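Xyloglucan-specific endo-beta-1,4-glucanase BoGH9A (Bacteroides ovatus, PDB 6DHT) hydrolyses internal beta-1,4-glucosidic linkages in the backbone of xyloglucans, releasing xyloglucan oligosaccharides. Local coordinates at residues F482-G487 / E535-T540. Numbering follows the deposited sequence.
Sequences FCYVTG and ESYVDT
The nearest CA atoms, those of F482 and Y537, are 9.6 Å apart, and the loops 482-487 and 535-540 touch only through side chains. What joins them is an aromatic cluster of F482, Y484 and Y537 beside the predicted active-site residue D539 in the glycosyl hydrolase family 9 domain. Y537 is shared by two T-shaped pairs. At its edge, Y537 CE2 comes down over the centre of the F482 ring, 3.8 Å from F482 CE1, with the planes 70° apart. One face of Y537, in turn, receives the edge of Y484: Y484 CE1 stands over the ring centre, 3.9 Å from Y537 CG, and the planes are nearly perpendicular. The first torsion of Y537 sets CG opposite the backbone N (chi1 167°), which carries the ring in between F482 and Y484, and its OH hydrogen-bonds OD1 of N547. The OH of Y484 is bound to T480 OG1, so both tyrosines are tied at their polar ends. Replacing F482 with an alanine would probably leave the CE2 edge of Y537 without its aromatic face and open a gap beside D539. That aspartate is held by N547 at the end of helix 544-547 and by backbone N-H groups of H495 and K494: OD1 accepts from N547 ND2 and H495 N, while OD2 accepts from K494 N. Against F482 its carboxylate plane is turned by 81°, and D539 OD2 lies 4.1 Å from F482 CE2.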
loop_
_atom_site.group_PDB
_atom_site.type_symbol
_atom_site.label_atom_id
_atom_site.label_comp_id
_atom_site.label_asym_id
_atom_site.label_seq_id
_atom_site.Cartn_x
_atom_site.Cartn_y
_atom_site.Cartn_z
ATOM N N PHE A 482 -4.374 -12.535 14.409
ATOM C CA PHE A 482 -4.707 -12.537 12.978
ATOM C C PHE A 482 -3.490 -12.258 12.114
ATOM O O PHE A 482 -2.670 -11.415 12.447
ATOM C CB PHE A 482 -5.728 -11.466 12.649
ATOM C CG PHE A 482 -7.147 -11.869 12.931
ATOM C CD1 PHE A 482 -7.682 -11.744 14.203
ATOM C CD2 PHE A 482 -7.942 -12.366 11.921
ATOM C CE1 PHE A 482 -9.011 -12.111 14.453
ATOM C CE2 PHE A 482 -9.250 -12.735 12.152
ATOM C CZ PHE A 482 -9.798 -12.614 13.433
ATOM N N CYS A 483 -3.392 -13.011 11.028
ATOM C CA CYS A 483 -2.658 -12.569 9.857
ATOM C C CYS A 483 -3.643 -11.687 9.128
ATOM O O CYS A 483 -4.682 -12.170 8.683
ATOM C CB CYS A 483 -2.289 -13.758 9.004
ATOM S SG CYS A 483 -1.675 -13.324 7.371
ATOM N N TYR A 484 -3.346 -10.396 9.046
ATOM C CA TYR A 484 -4.322 -9.395 8.618
ATOM C C TYR A 484 -4.467 -9.230 7.099
ATOM O O TYR A 484 -4.918 -8.206 6.626
ATOM C CB TYR A 484 -3.994 -8.035 9.251
ATOM C CG TYR A 484 -4.209 -7.907 10.754
ATOM C CD1 TYR A 484 -5.492 -7.770 11.268
ATOM C CD2 TYR A 484 -3.146 -7.828 11.619
ATOM C CE1 TYR A 484 -5.689 -7.578 12.609
ATOM C CE2 TYR A 484 -3.324 -7.643 12.986
ATOM C CZ TYR A 484 -4.610 -7.527 13.468
ATOM O OH TYR A 484 -4.813 -7.330 14.831
ATOM N N VAL A 485 -4.123 -10.268 6.352
ATOM C CA VAL A 485 -4.213 -10.248 4.900
ATOM C C VAL A 485 -5.147 -11.378 4.479
ATOM O O VAL A 485 -4.919 -12.543 4.827
ATOM C CB VAL A 485 -2.846 -10.484 4.247
ATOM C CG1 VAL A 485 -2.988 -10.406 2.733
ATOM C CG2 VAL A 485 -1.840 -9.428 4.696
ATOM N N THR A 486 -6.175 -11.055 3.716
ATOM C CA THR A 486 -7.149 -12.066 3.306
ATOM C C THR A 486 -6.502 -13.184 2.505
ATOM O O THR A 486 -5.616 -12.951 1.678
ATOM C CB THR A 486 -8.318 -11.469 2.487
ATOM O OG1 THR A 486 -7.823 -10.862 1.299
ATOM C CG2 THR A 486 -9.074 -10.412 3.267
ATOM N N GLY A 487 -6.930 -14.414 2.758
ATOM C CA GLY A 487 -6.490 -15.540 1.959
ATOM C C GLY A 487 -5.137 -16.121 2.310
ATOM O O GLY A 487 -4.712 -17.085 1.675
ATOM N N GLU A 535 -6.271 -4.556 20.211
ATOM C CA GLU A 535 -7.243 -5.626 20.104
ATOM C C GLU A 535 -8.601 -5.110 19.609
ATOM O O GLU A 535 -9.578 -5.866 19.526
ATOM C CB GLU A 535 -7.388 -6.301 21.476
ATOM C CG GLU A 535 -6.109 -6.970 21.978
ATOM C CD GLU A 535 -6.285 -7.644 23.335
ATOM O OE1 GLU A 535 -7.434 -7.738 23.815
ATOM O OE2 GLU A 535 -5.273 -8.071 23.919
ATOM N N SER A 536 -8.660 -3.823 19.269
ATOM C CA SER A 536 -9.883 -3.201 18.772
ATOM C C SER A 536 -10.117 -3.497 17.297
ATOM O O SER A 536 -10.198 -2.583 16.476
ATOM C CB SER A 536 -9.857 -1.690 18.978
ATOM O OG SER A 536 -9.779 -1.395 20.362
ATOM N N TYR A 537 -10.289 -4.776 17.002
ATOM C CA TYR A 537 -10.433 -5.279 15.644
ATOM C C TYR A 537 -11.578 -6.298 15.650
ATOM O O TYR A 537 -11.630 -7.151 16.531
ATOM C CB TYR A 537 -9.096 -5.935 15.163
ATOM C CG TYR A 537 -9.295 -6.728 13.899
ATOM C CD1 TYR A 537 -9.441 -6.079 12.681
ATOM C CD2 TYR A 537 -9.397 -8.110 13.920
ATOM C CE1 TYR A 537 -9.693 -6.773 11.538
ATOM C CE2 TYR A 537 -9.683 -8.820 12.769
ATOM C CZ TYR A 537 -9.794 -8.135 11.574
ATOM O OH TYR A 537 -10.108 -8.810 10.419
ATOM N N VAL A 538 -12.470 -6.177 14.681
ATOM C CA VAL A 538 -13.515 -7.166 14.453
ATOM C C VAL A 538 -13.565 -7.583 12.986
ATOM O O VAL A 538 -13.613 -6.752 12.096
ATOM C CB VAL A 538 -14.942 -6.642 14.888
ATOM C CG1 VAL A 538 -15.023 -6.580 16.390
ATOM C CG2 VAL A 538 -15.266 -5.299 14.262
ATOM N N ASP A 539 -13.609 -8.898 12.778
ATOM C CA ASP A 539 -13.713 -9.459 11.442
ATOM C C ASP A 539 -15.190 -9.631 11.062
ATOM O O ASP A 539 -15.731 -10.746 11.046
ATOM C CB ASP A 539 -12.945 -10.769 11.386
ATOM C CG ASP A 539 -12.946 -11.395 10.002
ATOM O OD1 ASP A 539 -13.113 -10.656 9.007
ATOM O OD2 ASP A 539 -12.770 -12.646 9.963
ATOM N N THR A 540 -15.822 -8.501 10.774
ATOM C CA THR A 540 -17.191 -8.489 10.295
ATOM C C THR A 540 -17.304 -7.499 9.149
ATOM O O THR A 540 -16.574 -6.498 9.105
ATOM C CB THR A 540 -18.191 -8.146 11.445
ATOM O OG1 THR A 540 -17.905 -6.835 11.955
ATOM C CG2 THR A 540 -18.130 -9.156 12.572
#